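Local coordinates for protein 30-kDa cleavage and polyadenylation specificity factor 30 (PDB 5ZUU) that recognises m6A-modified RNA through its YTH domain and, within the CPSF complex, takes part in pre-mRNA 3'-end formation and poly(A) site selection, at residues A[14-26]-A[134-146]. Sequence-based numbering, arbitrary orientation.
Sequences QGVNRYFVVKSNN and SRDCQELEPSVGE. With nucleotides of chain F.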
ATOM      1  N   GLN A  14      -6.202  -8.707 -11.176  1.00 28.74           N
ATOM      2  CA  GLN A  14      -5.609  -9.660 -12.094  1.00 32.25           C
ATOM      3  C   GLN A  14      -4.801  -8.879 -13.107  1.00 30.47           C
ATOM      4  O   GLN A  14      -5.089  -7.679 -13.407  1.00 28.98           O
ATOM      5  CB  GLN A  14      -6.696 -10.479 -12.810  1.00 38.00           C
ATOM      6  CG  GLN A  14      -7.454 -11.464 -11.907  1.00 40.87           C
ATOM      7  CD  GLN A  14      -8.764 -11.940 -12.530  1.00 46.27           C
ATOM      8  OE1 GLN A  14      -9.633 -11.123 -12.884  1.00 45.57           O
ATOM      9  NE2 GLN A  14      -8.891 -13.266 -12.715  1.00 49.82           N
ATOM     10  N   GLY A  15      -3.808  -9.567 -13.632  1.00 28.69           N
ATOM     11  CA  GLY A  15      -3.037  -9.080 -14.783  1.00 29.93           C
ATOM     12  C   GLY A  15      -1.619  -8.751 -14.425  1.00 25.64           C
ATOM     13  O   GLY A  15      -1.087  -9.229 -13.402  1.00 22.01           O
ATOM     14  N   VAL A  16      -0.998  -7.909 -15.251  1.00 24.47           N
ATOM     15  CA  VAL A  16       0.414  -7.562 -15.030  1.00 22.71           C
ATOM     16  C   VAL A  16       0.519  -6.413 -14.023  1.00 20.80           C
ATOM     17  O   VAL A  16       0.126  -5.305 -14.268  1.00 21.15           O
ATOM     18  CB  VAL A  16       1.181  -7.336 -16.353  1.00 23.91           C
ATOM     19  CG1 VAL A  16       2.577  -6.768 -16.066  1.00 23.28           C
ATOM     20  CG2 VAL A  16       1.275  -8.693 -17.077  1.00 24.79           C
ATOM     21  N   ASN A  17       1.069  -6.713 -12.864  1.00 18.60           N
ATOM     22  CA  ASN A  17       1.176  -5.750 -11.785  1.00 15.23           C
ATOM     23  C   ASN A  17       2.658  -5.443 -11.523  1.00 13.47           C
ATOM     24  O   ASN A  17       3.525  -6.265 -11.792  1.00 11.76           O
ATOM     25  CB  ASN A  17       0.603  -6.367 -10.524  1.00 15.28           C
ATOM     26  CG  ASN A  17      -0.861  -6.739 -10.612  1.00 15.82           C
ATOM     27  OD1 ASN A  17      -1.656  -6.246 -11.436  1.00 16.60           O
ATOM     28  ND2 ASN A  17      -1.247  -7.575  -9.688  1.00 17.14           N
ATOM     29  N   ARG A  18       2.940  -4.286 -10.930  1.00 11.77           N
ATOM     30  CA  ARG A  18       4.240  -4.054 -10.262  1.00 11.52           C
ATOM     31  C   ARG A  18       3.920  -3.761  -8.847  1.00 11.78           C
ATOM     32  O   ARG A  18       2.782  -3.238  -8.551  1.00 11.91           O
ATOM     33  CB  ARG A  18       4.982  -2.858 -10.898  1.00 11.08           C
ATOM     34  CG  ARG A  18       5.415  -3.208 -12.290  1.00 10.84           C
ATOM     35  CD  ARG A  18       5.912  -2.016 -13.061  1.00 11.08           C
ATOM     36  NE  ARG A  18       7.203  -1.555 -12.538  1.00 10.83           N
ATOM     37  CZ  ARG A  18       7.863  -0.508 -13.049  1.00 11.04           C
ATOM     38  NH1 ARG A  18       7.370   0.152 -14.057  1.00 10.60           N
ATOM     39  NH2 ARG A  18       9.034  -0.148 -12.561  1.00 11.31           N
ATOM     40  N   TYR A  19       4.905  -4.017  -7.991  1.00 11.23           N
ATOM     41  CA  TYR A  19       4.772  -4.013  -6.548  1.00 11.46           C
ATOM     42  C   TYR A  19       5.889  -3.206  -5.921  1.00 11.25           C
ATOM     43  O   TYR A  19       7.078  -3.434  -6.256  1.00  9.40           O
ATOM     44  CB  TYR A  19       4.919  -5.495  -6.003  1.00 12.76           C
ATOM     45  CG  TYR A  19       3.931  -6.423  -6.599  1.00 12.88           C
ATOM     46  CD1 TYR A  19       4.140  -6.988  -7.865  1.00 13.52           C
ATOM     47  CD2 TYR A  19       2.737  -6.692  -5.954  1.00 13.57           C
ATOM     48  CE1 TYR A  19       3.187  -7.831  -8.438  1.00 15.20           C
ATOM     49  CE2 TYR A  19       1.792  -7.533  -6.521  1.00 13.88           C
ATOM     50  CZ  TYR A  19       2.009  -8.078  -7.759  1.00 14.96           C
ATOM     51  OH  TYR A  19       1.055  -8.875  -8.316  1.00 16.92           O
ATOM     52  N   PHE A  20       5.513  -2.311  -4.988  1.00 11.27           N
ATOM     53  CA  PHE A  20       6.463  -1.454  -4.266  1.00 12.21           C
ATOM     54  C   PHE A  20       6.160  -1.538  -2.793  1.00 11.50           C
ATOM     55  O   PHE A  20       4.996  -1.528  -2.417  1.00 11.42           O
ATOM     56  CB  PHE A  20       6.358   0.036  -4.734  1.00 13.28           C
ATOM     57  CG  PHE A  20       6.744   0.262  -6.158  1.00 14.17           C
ATOM     58  CD1 PHE A  20       5.897  -0.071  -7.182  1.00 15.11           C
ATOM     59  CD2 PHE A  20       7.965   0.810  -6.485  1.00 15.70           C
ATOM     60  CE1 PHE A  20       6.285   0.093  -8.519  1.00 15.37           C
ATOM     61  CE2 PHE A  20       8.356   0.987  -7.808  1.00 14.84           C
ATOM     62  CZ  PHE A  20       7.513   0.619  -8.822  1.00 15.36           C
ATOM     63  N   VAL A  21       7.194  -1.637  -1.959  1.00 10.55           N
ATOM     64  CA  VAL A  21       7.037  -1.468  -0.524  1.00 10.86           C
ATOM     65  C   VAL A  21       7.001   0.019  -0.200  1.00 12.52           C
ATOM     66  O   VAL A  21       7.841   0.777  -0.671  1.00 14.11           O
ATOM     67  CB  VAL A  21       8.170  -2.118   0.288  1.00 10.80           C
ATOM     68  CG1 VAL A  21       8.044  -1.802   1.789  1.00 10.21           C
ATOM     69  CG2 VAL A  21       8.163  -3.622   0.069  1.00 10.27           C
ATOM     70  N   VAL A  22       5.990   0.441   0.545  1.00 11.88           N
ATOM     71  CA  VAL A  22       5.799   1.795   0.956  1.00 11.63           C
ATOM     72  C   VAL A  22       5.975   1.803   2.459  1.00 11.96           C
ATOM     73  O   VAL A  22       5.425   0.935   3.158  1.00 11.60           O
ATOM     74  CB  VAL A  22       4.388   2.271   0.598  1.00 11.83           C
ATOM     75  CG1 VAL A  22       4.051   3.573   1.327  1.00 12.04           C
ATOM     76  CG2 VAL A  22       4.295   2.427  -0.899  1.00 11.45           C
ATOM     77  N   LYS A  23       6.824   2.710   2.955  1.00 11.98           N
ATOM     78  CA  LYS A  23       7.127   2.826   4.399  1.00 12.19           C
ATOM     79  C   LYS A  23       6.518   4.131   4.997  1.00 13.54           C
ATOM     80  O   LYS A  23       6.453   5.159   4.330  1.00 14.15           O
ATOM     81  CB  LYS A  23       8.633   2.770   4.636  1.00 12.55           C
ATOM     82  CG  LYS A  23       9.306   1.454   4.155  1.00 12.68           C
ATOM     83  CD  LYS A  23       8.855   0.222   4.931  1.00 12.95           C
ATOM     84  CE  LYS A  23       9.143   0.269   6.415  1.00 13.08           C
ATOM     85  NZ  LYS A  23       9.215  -1.088   7.003  1.00 13.10           N
ATOM     86  N   SER A  24       5.982   4.040   6.221  1.00 14.64           N
ATOM     87  CA  SER A  24       5.573   5.205   7.055  1.00 14.89           C
ATOM     88  C   SER A  24       6.298   5.222   8.394  1.00 14.78           C
ATOM     89  O   SER A  24       6.542   4.172   8.998  1.00 15.42           O
ATOM     90  CB  SER A  24       4.084   5.168   7.321  1.00 14.78           C
ATOM     91  OG  SER A  24       3.673   6.340   7.985  1.00 15.53           O
ATOM     92  N   ASN A  25       6.678   6.422   8.819  1.00 16.04           N
ATOM     93  CA  ASN A  25       7.359   6.667  10.085  1.00 16.74           C
ATOM     94  C   ASN A  25       6.432   6.451  11.218  1.00 16.91           C
ATOM     95  O   ASN A  25       6.913   6.334  12.318  1.00 16.75           O
ATOM     96  CB  ASN A  25       7.731   8.153  10.257  1.00 19.10           C
ATOM     97  CG  ASN A  25       8.988   8.541   9.560  1.00 22.22           C
ATOM     98  OD1 ASN A  25       9.856   7.705   9.266  1.00 26.44           O
ATOM     99  ND2 ASN A  25       9.103   9.816   9.273  1.00 20.77           N
ATOM    100  N   ASN A  26       5.107   6.523  10.991  1.00 17.19           N
ATOM    101  CA  ASN A  26       4.143   6.425  12.071  1.00 18.78           C
ATOM    102  C   ASN A  26       2.831   5.756  11.623  1.00 18.31           C
ATOM    103  O   ASN A  26       2.527   5.743  10.426  1.00 17.88           O
ATOM    104  CB  ASN A  26       3.892   7.860  12.630  1.00 19.39           C
ATOM    105  CG  ASN A  26       3.306   8.806  11.580  1.00 20.61           C
ATOM    106  OD1 ASN A  26       2.243   8.557  11.045  1.00 23.28           O
ATOM    107  ND2 ASN A  26       4.027   9.885  11.252  1.00 22.04           N
ATOM    108  N   SER A 134      13.446  -3.174   3.230  1.00 13.04           N
ATOM    109  CA  SER A 134      12.896  -2.432   2.109  1.00 13.21           C
ATOM    110  C   SER A 134      12.711  -1.000   2.563  1.00 12.81           C
ATOM    111  O   SER A 134      12.022  -0.761   3.552  1.00 12.80           O
ATOM    112  CB  SER A 134      11.556  -3.030   1.664  1.00 14.68           C
ATOM    113  OG  SER A 134      11.738  -4.259   0.995  1.00 14.31           O
ATOM    114  N   ARG A 135      13.428  -0.061   1.928  1.00 13.53           N
ATOM    115  CA  ARG A 135      13.186   1.378   2.125  1.00 13.96           C
ATOM    116  C   ARG A 135      11.907   1.775   1.425  1.00 13.34           C
ATOM    117  O   ARG A 135      11.340   1.018   0.645  1.00 12.05           O
ATOM    118  CB  ARG A 135      14.399   2.220   1.665  1.00 16.64           C
ATOM    119  CG  ARG A 135      15.623   2.076   2.585  1.00 20.94           C
ATOM    120  CD  ARG A 135      16.654   3.209   2.440  1.00 25.64           C
ATOM    121  NE  ARG A 135      17.682   3.430   3.522  1.00 27.73           N
ATOM    122  CZ  ARG A 135      18.711   2.637   3.700  1.00 31.07           C
ATOM    123  NH1 ARG A 135      19.621   2.857   4.608  1.00 31.23           N
ATOM    124  NH2 ARG A 135      18.816   1.554   2.956  1.00 40.52           N
ATOM    125  N   ASP A 136      11.470   3.003   1.670  1.00 14.09           N
ATOM    126  CA  ASP A 136      10.244   3.542   1.084  1.00 13.19           C
ATOM    127  C   ASP A 136      10.343   3.532  -0.446  1.00 13.36           C
ATOM    128  O   ASP A 136      11.310   4.024  -1.033  1.00 14.64           O
ATOM    129  CB  ASP A 136      10.036   4.958   1.658  1.00 14.30           C
ATOM    130  CG  ASP A 136       8.696   5.599   1.254  1.00 16.63           C
ATOM    131  OD1 ASP A 136       7.656   4.891   1.198  1.00 15.35           O
ATOM    132  OD2 ASP A 136       8.704   6.840   0.970  1.00 19.28           O
ATOM    133  N   CYS A 137       9.329   2.969  -1.080  1.00 11.75           N
ATOM    134  CA  CYS A 137       9.174   2.810  -2.522  1.00 11.27           C
ATOM    135  C   CYS A 137      10.206   1.932  -3.194  1.00 10.60           C
ATOM    136  O   CYS A 137      10.483   2.068  -4.363  1.00 10.94           O
ATOM    137  CB  CYS A 137       8.956   4.161  -3.228  1.00 11.61           C
ATOM    138  SG  CYS A 137       7.432   5.005  -2.709  1.00 12.12           S
ATOM    139  N   GLN A 138      10.812   1.042  -2.450  1.00 10.31           N
ATOM    140  CA  GLN A 138      11.626  -0.016  -3.070  1.00 10.41           C
ATOM    141  C   GLN A 138      10.718  -0.968  -3.897  1.00 11.00           C
ATOM    142  O   GLN A 138       9.703  -1.532  -3.413  1.00 10.49           O
ATOM    143  CB  GLN A 138      12.353  -0.788  -1.991  1.00 10.65           C
ATOM    144  CG  GLN A 138      12.905  -2.128  -2.433  1.00 10.87           C
ATOM    145  CD  GLN A 138      14.119  -1.874  -3.263  1.00 11.12           C
ATOM    146  OE1 GLN A 138      15.104  -1.363  -2.725  1.00 11.54           O
ATOM    147  NE2 GLN A 138      14.021  -2.099  -4.567  1.00 11.16           N
ATOM    148  N   GLU A 139      11.052  -1.132  -5.161  1.00 11.24           N
ATOM    149  CA  GLU A 139      10.320  -2.064  -6.033  1.00 11.46           C
ATOM    150  C   GLU A 139      10.633  -3.524  -5.664  1.00 11.33           C
ATOM    151  O   GLU A 139      11.779  -3.865  -5.387  1.00 10.54           O
ATOM    152  CB  GLU A 139      10.620  -1.815  -7.537  1.00 11.80           C
ATOM    153  CG  GLU A 139       9.572  -2.532  -8.399  1.00 12.49           C
ATOM    154  CD  GLU A 139       9.577  -2.282  -9.868  1.00 13.10           C
ATOM    155  OE1 GLU A 139       8.739  -2.884 -10.592  1.00 12.13           O
ATOM    156  OE2 GLU A 139      10.370  -1.441 -10.326  1.00 13.18           O
ATOM    157  N   LEU A 140       9.602  -4.370  -5.643  1.00 10.53           N
ATOM    158  CA  LEU A 140       9.785  -5.793  -5.490  1.00 10.94           C
ATOM    159  C   LEU A 140       9.847  -6.368  -6.894  1.00 10.78           C
ATOM    160  O   LEU A 140       9.008  -6.028  -7.754  1.00 10.15           O
ATOM    161  CB  LEU A 140       8.637  -6.437  -4.648  1.00 11.36           C
ATOM    162  CG  LEU A 140       8.550  -5.842  -3.224  1.00 11.30           C
ATOM    163  CD1 LEU A 140       7.203  -6.026  -2.568  1.00 12.11           C
ATOM    164  CD2 LEU A 140       9.588  -6.439  -2.314  1.00 12.16           C
ATOM    165  N   GLU A 141      10.853  -7.207  -7.134  1.00 10.71           N
ATOM    166  CA  GLU A 141      10.873  -8.070  -8.325  1.00 11.83           C
ATOM    167  C   GLU A 141       9.474  -8.730  -8.420  1.00 11.44           C
ATOM    168  O   GLU A 141       8.939  -9.210  -7.410  1.00 10.41           O
ATOM    169  CB  GLU A 141      11.992  -9.124  -8.177  1.00 12.84           C
ATOM    170  CG  GLU A 141      12.317  -9.942  -9.440  1.00 13.95           C
ATOM    171  CD  GLU A 141      11.198 -10.877  -9.886  1.00 15.15           C
ATOM    172  OE1 GLU A 141      10.462 -11.486  -9.057  1.00 14.79           O
ATOM    173  OE2 GLU A 141      11.004 -10.941 -11.097  1.00 17.98           O
ATOM    174  N   PRO A 142       8.855  -8.727  -9.599  1.00 11.76           N
ATOM    175  CA  PRO A 142       7.384  -8.862  -9.520  1.00 12.33           C
ATOM    176  C   PRO A 142       6.853 -10.210  -9.095  1.00 11.94           C
ATOM    177  O   PRO A 142       5.732 -10.299  -8.538  1.00 11.62           O
ATOM    178  CB  PRO A 142       6.908  -8.514 -10.938  1.00 12.64           C
ATOM    179  CG  PRO A 142       8.157  -8.483 -11.786  1.00 12.68           C
ATOM    180  CD  PRO A 142       9.263  -8.115 -10.861  1.00 12.32           C
ATOM    181  N   SER A 143       7.637 -11.239  -9.356  1.00 11.91           N
ATOM    182  CA  SER A 143       7.291 -12.565  -8.848  1.00 12.60           C
ATOM    183  C   SER A 143       7.409 -12.623  -7.348  1.00 11.24           C
ATOM    184  O   SER A 143       6.553 -13.230  -6.703  1.00 10.98           O
ATOM    185  CB  SER A 143       8.148 -13.678  -9.460  1.00 13.43           C
ATOM    186  OG  SER A 143       7.774 -13.871 -10.797  1.00 14.79           O
ATOM    187  N   VAL A 144       8.402 -11.956  -6.784  1.00 10.62           N
ATOM    188  CA  VAL A 144       8.496 -11.875  -5.344  1.00 11.21           C
ATOM    189  C   VAL A 144       7.362 -10.997  -4.743  1.00 11.07           C
ATOM    190  O   VAL A 144       6.817 -11.322  -3.702  1.00 10.13           O
ATOM    191  CB  VAL A 144       9.856 -11.363  -4.944  1.00 12.49           C
ATOM    192  CG1 VAL A 144       9.937 -11.112  -3.456  1.00 13.15           C
ATOM    193  CG2 VAL A 144      10.921 -12.359  -5.340  1.00 13.04           C
ATOM    194  N   GLY A 145       6.994  -9.904  -5.420  1.00 11.15           N
ATOM    195  CA  GLY A 145       5.883  -9.045  -5.029  1.00 11.34           C
ATOM    196  C   GLY A 145       4.569  -9.748  -4.949  1.00 12.09           C
ATOM    197  O   GLY A 145       3.809  -9.607  -4.013  1.00 12.55           O
ATOM    198  N   GLU A 146       4.322 -10.581  -5.928  1.00 14.91           N
ATOM    199  CA  GLU A 146       3.136 -11.409  -5.930  1.00 16.07           C
ATOM    200  C   GLU A 146       3.137 -12.460  -4.751  1.00 13.74           C
ATOM    201  O   GLU A 146       2.164 -12.609  -4.099  1.00 12.01           O
ATOM    202  CB  GLU A 146       3.068 -12.053  -7.287  1.00 19.98           C
ATOM    203  CG  GLU A 146       1.855 -12.904  -7.569  1.00 25.78           C
ATOM    204  CD  GLU A 146       2.009 -13.491  -8.969  1.00 32.13           C
ATOM    205  OE1 GLU A 146       3.063 -14.168  -9.236  1.00 41.82           O
ATOM    206  OE2 GLU A 146       1.148 -13.192  -9.818  1.00 36.88           O
TER
ATOM    207  P     C F   6      12.650   4.637   5.188  1.00 13.25           P
ATOM    208  OP1   C F   6      13.951   4.698   5.854  1.00 13.64           O
ATOM    209  OP2   C F   6      12.588   4.724   3.707  1.00 13.76           O
ATOM    210  O5'   C F   6      11.934   3.249   5.571  1.00 13.22           O
ATOM    211  C5'   C F   6      12.377   2.509   6.713  1.00 12.83           C
ATOM    212  C4'   C F   6      12.940   1.175   6.285  1.00 13.50           C
ATOM    213  O4'   C F   6      14.151   1.379   5.520  1.00 13.01           O
ATOM    214  C3'   C F   6      13.337   0.225   7.407  1.00 13.41           C
ATOM    215  O3'   C F   6      12.187  -0.481   7.858  1.00 12.67           O
ATOM    216  C2'   C F   6      14.349  -0.654   6.710  1.00 12.87           C
ATOM    217  O2'   C F   6      13.751  -1.654   5.904  1.00 11.75           O
ATOM    218  C1'   C F   6      15.092   0.377   5.865  1.00 13.85           C
ATOM    219  N1    C F   6      16.241   1.031   6.529  1.00 15.21           N
ATOM    220  C2    C F   6      17.397   0.275   6.749  1.00 15.65           C
ATOM    221  O2    C F   6      17.398  -0.922   6.436  1.00 15.44           O
ATOM    222  N3    C F   6      18.485   0.868   7.286  1.00 15.50           N
ATOM    223  C4    C F   6      18.454   2.171   7.582  1.00 16.69           C
ATOM    224  N4    C F   6      19.544   2.707   8.123  1.00 16.00           N
ATOM    225  C5    C F   6      17.291   2.973   7.361  1.00 16.26           C
ATOM    226  C6    C F   6      16.219   2.367   6.832  1.00 15.70           C
ATOM    227  P     U F   7      12.013  -0.903   9.365  1.00 13.82           P
ATOM    228  OP1   U F   7      10.678  -1.463   9.493  1.00 15.52           O
ATOM    229  OP2   U F   7      12.407   0.146  10.251  1.00 14.36           O
ATOM    230  O5'   U F   7      13.065  -2.079   9.573  1.00 14.71           O
ATOM    231  C5'   U F   7      12.861  -3.310   8.887  1.00 15.63           C
ATOM    232  C4'   U F   7      14.076  -4.172   9.032  1.00 16.19           C
ATOM    233  O4'   U F   7      15.232  -3.504   8.467  1.00 17.22           O
ATOM    234  C3'   U F   7      14.456  -4.461  10.467  1.00 16.93           C
ATOM    235  O3'   U F   7      13.748  -5.624  10.852  1.00 19.49           O
ATOM    236  C2'   U F   7      15.936  -4.736  10.365  1.00 16.92           C
ATOM    237  O2'   U F   7      16.204  -6.000   9.799  1.00 15.94           O
ATOM    238  C1'   U F   7      16.346  -3.701   9.333  1.00 16.83           C
ATOM    239  N1    U F   7      16.770  -2.399   9.852  1.00 15.60           N
ATOM    240  C2    U F   7      18.076  -2.266  10.299  1.00 16.18           C
ATOM    241  O2    U F   7      18.848  -3.212  10.413  1.00 16.74           O
ATOM    242  N3    U F   7      18.430  -0.990  10.651  1.00 16.48           N
ATOM    243  C4    U F   7      17.657   0.148  10.560  1.00 16.11           C
ATOM    244  O4    U F   7      18.141   1.233  10.877  1.00 15.43           O
ATOM    245  C5    U F   7      16.319  -0.074  10.102  1.00 15.64           C
ATOM    246  C6    U F   7      15.938  -1.307   9.755  1.00 15.64           C
TER
HETATM  247  O   HOH W   1       7.201  -5.015  -9.472  1.00  5.98           O
HETATM  248  O   HOH W   2      10.590  -2.785   5.358  1.00 18.14           O
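Y19 presses one ring face onto the backbone of G145 where the first strand of the YTH domain, 17-24, meets the antiparallel edge strand 138-140 and the helix beginning at P142. This is the tight part: G145 CA lies 4.0 Å from the ring centroid of Y19, 27° off the normal, a CH-pi contact, and a CB on G145 would collide with the ring. N17 ND2 donates to Y19 OH (3.0 Å). Replacing Y19 by an alanine would probably open a gap above G145 and cost N17 ND2 one of its two acceptors. Beside it, V21 CG2 packs 3.7 Å from L140 CD1. Helix 46-55 covers F20, over whose ring E139 (chi1 -165°) lays its CG, 4.0 Å from the centroid (CH-pi). The looser margin is partly exposed: R18 grips E139 side-on, NE to OE1 (2.8 Å) and NH2 to OE2, in a salt bridge, while R18 NH1 pairs with E51. At the RNA end, beside exposed R135, D136 OD1 accepts from K23 N (2.9 Å), and D136 N donates to OP2 of C6 of chain F. K23, bent at chi2 and chi3, hydrogen-bonds through NZ to OP1 of U7 of chain F (2.9 Å).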